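Local coordinates for protein N-acetylmuramoyl-L-alanine amidase (PDB 6SRT) that probably cleaves the amide bond between N-acetylmuramic acid and L-alanine in bacterial peptidoglycan, as a zinc-dependent endolysin amidase of the Amidase_2 family, at residues L35-F39 against R87-V92; P41-H47 against I138-H144; N52-P56 against Y76-D80. One frame throughout, in Å; residues are numbered along the deposited sequence. Where two conformers were deposited one is given.

Contact 1 (L35-F39 against R87-V92); sequences LSYNF and RPENAV
Phe39 and Tyr37 meet the 87-92 loop with different first torsions. In Phe39, CG stands anti to the backbone N (chi1 180°), which carries the ring inward over the carbonyl of Ala91; in Tyr37, CG lies anti to the carbonyl carbon (chi1 -63°), and the ring covers the methyl of the same alanine. Ala91 O sits 3.5 Å above the plane of the Phe39 ring, over its centre, while Glu89 O comes up at the ring edge, 3.4 Å from Phe39 CE2. On Tyr37 the contact is CH-pi: Ala91 CB is 4.2 Å from the ring centroid, offset toward the rim. The Asn90 amide stands steeply to the Tyr37 ring, planes 75° apart, with its CG at the ring edge.

One backbone bond ties the loops, Val92 N to Ser36 O at 2.8 Å. Water 1 adds a bridge from Ser36 N to Val92 O, and that carbonyl also accepts from Arg87 NH1 (2.8 Å), in the guanidinium plane; Arg87 NE bonds to Ile71 O. Leu35 CD2 lies over one face of this guanidinium, and Leu35 CD1 meets Pro88 CD at 3.7 Å.

Pro88 to Ala91 form a type I turn beyond strand 83-85. Phe39 continues inward, stacked on His74 and edge-to-face with Phe104 of strand 103-108, while Glu89 reaches Lys135 and Tyr136 at the end of helix 119-136.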
loop_
_atom_site.group_PDB
_atom_site.type_symbol
_atom_site.label_atom_id
_atom_site.label_comp_id
_atom_site.label_asym_id
_atom_site.label_seq_id
_atom_site.Cartn_x
_atom_site.Cartn_y
_atom_site.Cartn_z
ATOM N N LEU A 35 -6.505 -17.168 -1.771
ATOM C CA LEU A 35 -5.302 -16.407 -1.393
ATOM C C LEU A 35 -4.158 -17.372 -1.158
ATOM O O LEU A 35 -4.309 -18.413 -0.564
ATOM C CB LEU A 35 -5.563 -15.562 -0.143
ATOM C CG LEU A 35 -6.559 -14.432 -0.321
ATOM C CD1 LEU A 35 -6.744 -13.719 0.991
ATOM C CD2 LEU A 35 -6.208 -13.477 -1.420
ATOM N N SER A 36 -2.988 -16.949 -1.614
ATOM C CA SER A 36 -1.744 -17.627 -1.254
ATOM C C SER A 36 -1.131 -16.923 -0.036
ATOM O O SER A 36 -1.020 -15.682 -0.064
ATOM C CB SER A 36 -0.791 -17.606 -2.404
ATOM O OG SER A 36 0.478 -18.134 -1.990
ATOM N N TYR A 37 -0.608 -17.753 0.820
ATOM C CA TYR A 37 0.102 -17.330 2.045
ATOM C C TYR A 37 1.565 -17.614 1.922
ATOM O O TYR A 37 2.302 -17.456 2.936
ATOM C CB TYR A 37 -0.596 -17.843 3.333
ATOM C CG TYR A 37 -1.992 -17.284 3.502
ATOM C CD1 TYR A 37 -3.046 -17.743 2.734
ATOM C CD2 TYR A 37 -2.233 -16.241 4.385
ATOM C CE1 TYR A 37 -4.337 -17.262 2.927
ATOM C CE2 TYR A 37 -3.493 -15.743 4.582
ATOM C CZ TYR A 37 -4.546 -16.240 3.845
ATOM O OH TYR A 37 -5.805 -15.701 4.057
ATOM N N ASN A 38 2.025 -17.943 0.723
ATOM C CA ASN A 38 3.472 -18.101 0.438
ATOM C C ASN A 38 4.039 -16.713 0.167
ATOM O O ASN A 38 4.428 -16.409 -0.935
ATOM C CB ASN A 38 3.759 -19.090 -0.670
ATOM C CG ASN A 38 3.490 -20.536 -0.295
ATOM O OD1 ASN A 38 3.402 -20.947 0.889
ATOM N ND2 ASN A 38 3.350 -21.329 -1.320
ATOM N N PHE A 39 4.021 -15.891 1.217
ATOM C CA PHE A 39 4.376 -14.469 1.156
ATOM C C PHE A 39 5.512 -14.235 2.146
ATOM O O PHE A 39 5.385 -14.629 3.269
ATOM C CB PHE A 39 3.139 -13.677 1.570
ATOM C CG PHE A 39 3.280 -12.181 1.581
ATOM C CD1 PHE A 39 3.647 -11.449 0.479
ATOM C CD2 PHE A 39 3.013 -11.473 2.753
ATOM C CE1 PHE A 39 3.748 -10.075 0.518
ATOM C CE2 PHE A 39 3.041 -10.096 2.778
ATOM C CZ PHE A 39 3.445 -9.385 1.674
ATOM N N ARG A 87 -5.589 -6.755 1.524
ATOM C CA ARG A 87 -5.139 -8.179 1.670
ATOM C C ARG A 87 -4.679 -8.435 3.072
ATOM O O ARG A 87 -4.045 -7.579 3.683
ATOM C CB ARG A 87 -3.846 -8.546 0.953
ATOM C CG ARG A 87 -4.040 -8.435 -0.533
ATOM C CD ARG A 87 -4.646 -9.672 -1.137
ATOM N NE ARG A 87 -5.127 -9.411 -2.451
ATOM C CZ ARG A 87 -4.898 -10.126 -3.544
ATOM N NH1 ARG A 87 -4.018 -11.117 -3.575
ATOM N NH2 ARG A 87 -5.635 -9.860 -4.604
ATOM N N PRO A 88 -4.922 -9.655 3.566
ATOM C CA PRO A 88 -4.359 -10.034 4.853
ATOM C C PRO A 88 -2.842 -9.806 4.833
ATOM O O PRO A 88 -2.148 -9.949 3.831
ATOM C CB PRO A 88 -4.703 -11.524 4.999
ATOM C CG PRO A 88 -5.963 -11.681 4.157
ATOM C CD PRO A 88 -5.708 -10.765 2.975
ATOM N N GLU A 89 -2.326 -9.462 6.018
ATOM C CA GLU A 89 -0.929 -9.041 6.205
ATOM C C GLU A 89 0.025 -10.161 5.859
ATOM O O GLU A 89 1.208 -9.878 5.574
ATOM C CB GLU A 89 -0.712 -8.521 7.605
ATOM C CG GLU A 89 0.462 -7.572 7.706
ATOM C CD GLU A 89 0.556 -7.014 9.119
ATOM O OE1 GLU A 89 -0.258 -6.129 9.465
ATOM O OE2 GLU A 89 1.448 -7.476 9.896
ATOM N N ASN A 90 -0.430 -11.411 5.914
ATOM C CA ASN A 90 0.372 -12.603 5.619
ATOM C C ASN A 90 0.066 -13.236 4.258
ATOM O O ASN A 90 0.572 -14.346 3.985
ATOM C CB ASN A 90 0.277 -13.643 6.737
ATOM C CG ASN A 90 -1.125 -14.106 7.045
ATOM O OD1 ASN A 90 -2.108 -13.427 6.728
ATOM N ND2 ASN A 90 -1.190 -15.235 7.759
ATOM N N ALA A 91 -0.738 -12.574 3.440
ATOM C CA ALA A 91 -1.099 -13.096 2.123
ATOM C C ALA A 91 -0.374 -12.338 1.025
ATOM O O ALA A 91 -0.149 -11.139 1.093
ATOM C CB ALA A 91 -2.602 -12.986 1.888
ATOM N N VAL A 92 -0.102 -13.064 -0.081
ATOM C CA VAL A 92 0.385 -12.438 -1.303
ATOM C C VAL A 92 -0.708 -11.486 -1.831
ATOM O O VAL A 92 -1.884 -11.867 -1.955
ATOM C CB VAL A 92 0.754 -13.501 -2.354
ATOM C CG1 VAL A 92 1.260 -12.827 -3.634
ATOM C CG2 VAL A 92 1.777 -14.498 -1.837
HETATM O O HOH W 1 -2.844 -14.335 -2.950
HETATM O O HOH W 2 3.140 -14.973 4.907
#

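Contact 2 (P41-H47 against I138-H144); sequences PNMIVYH and ITDLKRH. With ZN (zinc ion), chain B; PO4 (phosphate ion), chain F.
Strands 43-47 and 140-143 pair in parallel at one side of the mixed sheet, where 140-143 is the outermost strand, and the pair runs down to the zinc site. Four backbone bonds join them: Ile44 N to Asp140 O, Lys142 N to Ile44 O (2.8 Å), Tyr46 N to Lys142 O and His144 N to Tyr46 O (3.0 Å). The last carries the pairing on to His144, beside the metal.

On the face of Ile44, Tyr46, Leu141 and Arg143, Ile44 CD1 and Leu141 CD2 lie side by side, 3.8 Å apart. Leu141 CB comes to the Tyr46 ring at its edge, and Ile44 CG2 covers one ring face. Helices 119-136 and 159-165 pack over this side, and Tyr46 OH bonds to Ser129. On the other face, the salt bridge from Lys142 NZ to the syn lone pair of Asp140 OD1 (2.7 Å) runs along the edge strand.

At the C-terminal ends His47 ND1 (2.1 Å) and His144 ND1 (1.9 Å) both bind zinc, and Cys152 is a further ligand. With CG anti to the backbone N (chi1 -172°), His144 presents a ring face to the edge of the His47 ring, planes at 63°. The two ND1 atoms, 3.0 Å apart, are held together by the metal, each giving it a lone pair. His144 NE2 donates to O2 of a phosphate (2.7 Å) that probably came from the crystallisation liquor. His47 NE2 is hydrogen-bonded to His95, a second-shell partner that would tend to steady the ring and tune its electron density toward the zinc.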
loop_
_atom_site.group_PDB
_atom_site.type_symbol
_atom_site.label_atom_id
_atom_site.label_comp_id
_atom_site.label_asym_id
_atom_site.label_seq_id
_atom_site.Cartn_x
_atom_site.Cartn_y
_atom_site.Cartn_z
ATOM N N PRO A 41 7.705 -11.089 2.846
ATOM C CA PRO A 41 7.999 -9.723 2.458
ATOM C C PRO A 41 9.377 -9.240 2.867
ATOM O O PRO A 41 9.801 -9.463 4.010
ATOM C CB PRO A 41 6.889 -8.929 3.153
ATOM C CG PRO A 41 6.489 -9.802 4.323
ATOM C CD PRO A 41 6.613 -11.206 3.804
ATOM N N ASN A 42 10.044 -8.581 1.938
ATOM C CA ASN A 42 11.319 -7.908 2.190
ATOM C C ASN A 42 11.349 -6.529 1.554
ATOM O O ASN A 42 12.434 -5.922 1.451
ATOM C CB ASN A 42 12.497 -8.770 1.858
ATOM C CG ASN A 42 12.593 -9.062 0.370
ATOM O OD1 ASN A 42 11.891 -8.496 -0.454
ATOM N ND2 ASN A 42 13.502 -9.969 0.010
ATOM N N MET A 43 10.190 -5.999 1.151
ATOM C CA MET A 43 10.053 -4.742 0.357
ATOM C C MET A 43 8.710 -4.144 0.749
ATOM O O MET A 43 7.760 -4.878 1.074
ATOM C CB MET A 43 10.124 -5.053 -1.142
ATOM C CG MET A 43 10.170 -3.852 -1.999
ATOM S SD MET A 43 9.959 -4.375 -3.730
ATOM C CE MET A 43 11.587 -5.079 -3.980
ATOM N N ILE A 44 8.634 -2.798 0.710
ATOM C CA ILE A 44 7.375 -2.066 0.720
ATOM C C ILE A 44 7.324 -1.251 -0.583
ATOM O O ILE A 44 8.297 -0.605 -0.925
ATOM C CB ILE A 44 7.274 -1.136 1.933
ATOM C CG1 ILE A 44 7.211 -1.908 3.217
ATOM C CG2 ILE A 44 6.127 -0.152 1.796
ATOM C CD1 ILE A 44 7.488 -1.100 4.417
ATOM N N VAL A 45 6.204 -1.360 -1.269
ATOM C CA VAL A 45 5.952 -0.651 -2.549
ATOM C C VAL A 45 4.779 0.316 -2.366
ATOM O O VAL A 45 3.678 -0.090 -1.913
ATOM C CB VAL A 45 5.672 -1.601 -3.714
ATOM C CG1 VAL A 45 5.391 -0.831 -4.990
ATOM C CG2 VAL A 45 6.814 -2.564 -3.941
ATOM N N TYR A 46 5.027 1.591 -2.720
ATOM C CA TYR A 46 4.021 2.649 -2.605
ATOM C C TYR A 46 3.301 2.877 -3.936
ATOM O O TYR A 46 3.910 2.918 -5.008
ATOM C CB TYR A 46 4.651 3.977 -2.170
ATOM C CG TYR A 46 5.332 3.904 -0.820
ATOM C CD1 TYR A 46 4.576 3.928 0.316
ATOM C CD2 TYR A 46 6.690 3.802 -0.667
ATOM C CE1 TYR A 46 5.116 3.816 1.589
ATOM C CE2 TYR A 46 7.259 3.756 0.565
ATOM C CZ TYR A 46 6.484 3.719 1.707
ATOM O OH TYR A 46 7.152 3.571 2.901
ATOM N N HIS A 47 1.976 3.045 -3.807
ATOM C CA HIS A 47 1.030 3.235 -4.920
ATOM C C HIS A 47 0.154 4.454 -4.701
ATOM O O HIS A 47 -0.070 4.845 -3.566
ATOM C CB HIS A 47 0.136 2.034 -5.046
ATOM C CG HIS A 47 0.843 0.748 -5.322
ATOM N ND1 HIS A 47 1.079 0.353 -6.619
ATOM C CD2 HIS A 47 1.306 -0.207 -4.498
ATOM C CE1 HIS A 47 1.675 -0.831 -6.585
ATOM N NE2 HIS A 47 1.872 -1.175 -5.301
ATOM N N ILE A 138 12.225 -4.961 7.455
ATOM C CA ILE A 138 12.288 -4.445 6.072
ATOM C C ILE A 138 13.013 -3.114 6.084
ATOM O O ILE A 138 12.677 -2.213 6.875
ATOM C CB ILE A 138 10.857 -4.302 5.489
ATOM C CG1 ILE A 138 10.225 -5.700 5.360
ATOM C CG2 ILE A 138 10.915 -3.621 4.137
ATOM C CD1 ILE A 138 8.751 -5.664 4.986
ATOM N N THR A 139 13.976 -2.987 5.151
ATOM C CA THR A 139 14.714 -1.735 4.875
ATOM C C THR A 139 14.520 -1.215 3.437
ATOM O O THR A 139 14.913 -0.092 3.171
ATOM C CB THR A 139 16.191 -1.954 5.208
ATOM O OG1 THR A 139 16.656 -3.028 4.387
ATOM C CG2 THR A 139 16.404 -2.209 6.678
ATOM N N ASP A 140 13.923 -1.998 2.557
ATOM C CA ASP A 140 13.816 -1.699 1.147
ATOM C C ASP A 140 12.455 -1.071 0.815
ATOM O O ASP A 140 11.437 -1.783 0.870
ATOM C CB ASP A 140 13.996 -2.957 0.340
ATOM C CG ASP A 140 14.112 -2.758 -1.133
ATOM O OD1 ASP A 140 14.127 -1.611 -1.589
ATOM O OD2 ASP A 140 14.228 -3.769 -1.863
ATOM N N LEU A 141 12.458 0.219 0.573
ATOM C CA LEU A 141 11.296 1.017 0.189
ATOM C C LEU A 141 11.378 1.348 -1.269
ATOM O O LEU A 141 12.429 1.836 -1.738
ATOM C CB LEU A 141 11.177 2.312 1.000
ATOM C CG LEU A 141 11.179 2.188 2.508
ATOM C CD1 LEU A 141 10.899 3.498 3.206
ATOM C CD2 LEU A 141 10.291 1.141 3.072
ATOM N N LYS A 142 10.280 1.139 -1.973
ATOM C CA LYS A 142 10.243 1.384 -3.413
ATOM C C LYS A 142 8.943 2.010 -3.860
ATOM O O LYS A 142 7.890 1.794 -3.252
ATOM C CB LYS A 142 10.423 0.095 -4.237
ATOM C CG LYS A 142 11.782 -0.589 -4.082
ATOM C CD LYS A 142 12.802 0.130 -4.947
ATOM C CE LYS A 142 14.290 0.040 -4.599
ATOM N NZ LYS A 142 14.556 -1.342 -4.276
ATOM N N ARG A 143 8.988 2.803 -4.903
ATOM C CA ARG A 143 7.793 3.259 -5.594
ATOM C C ARG A 143 7.353 2.172 -6.586
ATOM O O ARG A 143 8.218 1.429 -7.121
ATOM C CB ARG A 143 8.110 4.509 -6.397
ATOM C CG ARG A 143 8.549 5.662 -5.504
ATOM C CD ARG A 143 9.048 6.832 -6.261
ATOM N NE ARG A 143 10.284 6.443 -6.867
ATOM C CZ ARG A 143 11.035 7.260 -7.605
ATOM N NH1 ARG A 143 10.727 8.541 -7.719
ATOM N NH2 ARG A 143 12.078 6.745 -8.235
ATOM N N HIS A 144 6.065 2.127 -6.932
ATOM C CA HIS A 144 5.634 1.186 -8.001
ATOM C C HIS A 144 6.495 1.363 -9.267
ATOM O O HIS A 144 6.943 0.390 -9.857
ATOM C CB HIS A 144 4.143 1.341 -8.233
ATOM C CG HIS A 144 3.523 0.315 -9.152
ATOM N ND1 HIS A 144 2.161 0.417 -9.444
ATOM C CD2 HIS A 144 4.046 -0.737 -9.814
ATOM C CE1 HIS A 144 1.924 -0.590 -10.310
ATOM N NE2 HIS A 144 3.048 -1.303 -10.538
HETATM ZN ZN ZN B . 0.806 1.349 -8.397
HETATM P P PO4 F . 1.419 -2.888 -13.238
HETATM O O1 PO4 F . 1.646 -1.726 -14.200
HETATM O O2 PO4 F . 2.579 -3.082 -12.483
HETATM O O3 PO4 F . 0.979 -4.097 -13.978
HETATM O O4 PO4 F . 0.259 -2.527 -12.291
HETATM O O HOH W 3 14.359 -5.113 3.269
HETATM O O HOH W 4 14.120 -6.165 -0.870
#

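Contact 3 (N52-P56 against Y76-D80); sequences NNMTP and YIRKD
Tyr76 and Arg78 converge on a single backbone oxygen, Met54 O, in two different ways. The phenol comes edge-on: its OH donates to Met54 O at 2.6 Å, with the oxygen in the plane of the ring and the hydroxyl tilted 21° from the carbonyl plane. Arg78 instead lays its guanidinium flat against the same atom, which sits 3.3 Å above the plane and over its centre. This is face contact, and Arg78 NE, 3.4 Å from Met54 O, makes no bond to it because the angle is poor; NE is in a salt bridge with Glu109. A bend at chi3 (70°) brings the guanidinium face onto Met54 O, and Thr55 CG2 lies alongside it, 3.9 Å from Arg78 NH1.

Farther along, Pro56 crosses the Tyr76 ring at about a right angle, its CB 4.1 Å from Tyr76 CD2. At the other end Asn52 and Lys79 also meet crosswise, Lys79 NZ donating to Asn52 OD1 (3.0 Å) from 34° off the amide plane. Glu115 takes both partners, pairing with Lys79 NZ and accepting from Asn52 ND2.

Thr55 is the N-cap of helix 56-65, its OG1 bonded to Lys58 N; the loop held by Tyr76 leads into that helix. With a hydroxyl donating to it and a probably charged guanidinium face against it, the Met54 carbonyl is likely to be polarised, while Glu109 and Glu115 would balance the charges of Arg78 and Lys79.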
loop_
_atom_site.group_PDB
_atom_site.type_symbol
_atom_site.label_atom_id
_atom_site.label_comp_id
_atom_site.label_asym_id
_atom_site.label_seq_id
_atom_site.Cartn_x
_atom_site.Cartn_y
_atom_site.Cartn_z
ATOM N N ASN A 52 -10.027 9.340 -7.104
ATOM C CA ASN A 52 -10.443 9.791 -5.771
ATOM C C ASN A 52 -11.843 9.274 -5.411
ATOM O O ASN A 52 -12.522 8.736 -6.247
ATOM C CB ASN A 52 -10.306 11.297 -5.653
ATOM C CG ASN A 52 -8.878 11.726 -5.493
ATOM O OD1 ASN A 52 -8.229 11.363 -4.560
ATOM N ND2 ASN A 52 -8.379 12.512 -6.427
ATOM N N ASN A 53 -12.318 9.487 -4.192
ATOM C CA ASN A 53 -13.692 9.098 -3.778
ATOM C C ASN A 53 -13.798 7.603 -3.524
ATOM O O ASN A 53 -14.926 7.280 -3.257
ATOM C CB ASN A 53 -14.812 9.517 -4.760
ATOM C CG ASN A 53 -15.086 10.992 -4.616
ATOM O OD1 ASN A 53 -14.369 11.641 -3.862
ATOM N ND2 ASN A 53 -16.049 11.534 -5.335
ATOM N N MET A 54 -12.733 6.757 -3.605
ATOM C CA MET A 54 -12.921 5.310 -3.633
ATOM C C MET A 54 -12.850 4.754 -2.226
ATOM O O MET A 54 -11.918 4.968 -1.443
ATOM C CB MET A 54 -12.007 4.546 -4.555
ATOM C CG MET A 54 -12.381 4.833 -6.029
ATOM S SD MET A 54 -11.505 3.692 -7.065
ATOM C CE MET A 54 -9.894 4.093 -6.527
ATOM N N THR A 55 -13.876 3.985 -1.881
ATOM C CA THR A 55 -13.857 3.167 -0.667
ATOM C C THR A 55 -12.944 1.973 -0.918
ATOM O O THR A 55 -12.706 1.556 -2.042
ATOM C CB THR A 55 -15.243 2.651 -0.308
ATOM O OG1 THR A 55 -15.738 1.908 -1.417
ATOM C CG2 THR A 55 -16.176 3.817 -0.001
ATOM N N PRO A 56 -12.465 1.270 0.134
ATOM C CA PRO A 56 -11.773 0.014 -0.055
ATOM C C PRO A 56 -12.639 -1.027 -0.764
ATOM O O PRO A 56 -12.134 -1.805 -1.553
ATOM C CB PRO A 56 -11.321 -0.397 1.377
ATOM C CG PRO A 56 -12.205 0.393 2.313
ATOM C CD PRO A 56 -12.536 1.650 1.562
ATOM N N TYR A 76 -4.626 0.605 2.422
ATOM C CA TYR A 76 -5.160 1.747 1.632
ATOM C C TYR A 76 -5.381 2.918 2.589
ATOM O O TYR A 76 -6.140 2.765 3.565
ATOM C CB TYR A 76 -6.462 1.305 0.947
ATOM C CG TYR A 76 -7.219 2.417 0.285
ATOM C CD1 TYR A 76 -6.580 3.347 -0.525
ATOM C CD2 TYR A 76 -8.601 2.534 0.405
ATOM C CE1 TYR A 76 -7.286 4.383 -1.126
ATOM C CE2 TYR A 76 -9.331 3.526 -0.213
ATOM C CZ TYR A 76 -8.681 4.419 -1.033
ATOM O OH TYR A 76 -9.331 5.437 -1.670
ATOM N N ILE A 77 -4.730 4.015 2.302
ATOM C CA ILE A 77 -4.726 5.205 3.168
ATOM C C ILE A 77 -5.562 6.252 2.476
ATOM O O ILE A 77 -5.132 6.837 1.427
ATOM C CB ILE A 77 -3.315 5.686 3.494
ATOM C CG1 ILE A 77 -2.464 4.535 4.029
ATOM C CG2 ILE A 77 -3.427 6.830 4.464
ATOM C CD1 ILE A 77 -1.086 4.928 4.371
ATOM N N ARG A 78 -6.699 6.623 3.032
ATOM C CA ARG A 78 -7.593 7.660 2.473
ATOM C C ARG A 78 -7.089 9.042 2.862
ATOM O O ARG A 78 -6.179 9.218 3.692
ATOM C CB ARG A 78 -9.031 7.357 2.881
ATOM C CG ARG A 78 -9.550 6.118 2.161
ATOM C CD ARG A 78 -11.065 6.114 2.051
ATOM N NE ARG A 78 -11.484 7.131 1.126
ATOM C CZ ARG A 78 -12.723 7.302 0.680
ATOM N NH1 ARG A 78 -13.720 6.621 1.212
ATOM N NH2 ARG A 78 -12.962 8.268 -0.172
ATOM N N LYS A 79 -7.676 10.048 2.223
ATOM C CA LYS A 79 -7.220 11.444 2.383
ATOM C C LYS A 79 -7.261 11.901 3.825
ATOM O O LYS A 79 -6.380 12.714 4.196
ATOM C CB LYS A 79 -8.028 12.374 1.464
ATOM C CG LYS A 79 -7.534 12.286 -0.010
ATOM C CD LYS A 79 -8.019 13.357 -0.804
ATOM C CE LYS A 79 -7.727 13.385 -2.256
ATOM N NZ LYS A 79 -6.454 12.904 -2.773
ATOM N N ASP A 80 -8.188 11.413 4.609
ATOM C CA ASP A 80 -8.230 11.803 6.037
ATOM C C ASP A 80 -7.225 11.064 6.900
ATOM O O ASP A 80 -7.243 11.273 8.102
ATOM C CB ASP A 80 -9.671 11.714 6.546
ATOM C CG ASP A 80 -10.193 10.302 6.639
ATOM O OD1 ASP A 80 -9.422 9.352 6.358
ATOM O OD2 ASP A 80 -11.326 10.187 7.147
#

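In the fold
Along the chain, contacts 1 and 2 interlock: 35-39 runs almost directly into 41-47, and 87-92 comes between the two strands of contact 2 in sequence. Contact 3 falls wholly between the halves of each. The centres of contacts 1 and 2 are about 16 Å apart, those of 1 and 3 about 22 Å, and those of 2 and 3 about 20 Å, on opposite sides of the chain's centre. Contacts 2 and 3 share the mixed sheet, where strand 103-108 separates 43-48 from 75-77. Contact 2 brings together two zinc ligands far apart in sequence; contact 1 joins two loops and contact 3 a loop to the end of strand 75-77, fastening the chain around that sheet.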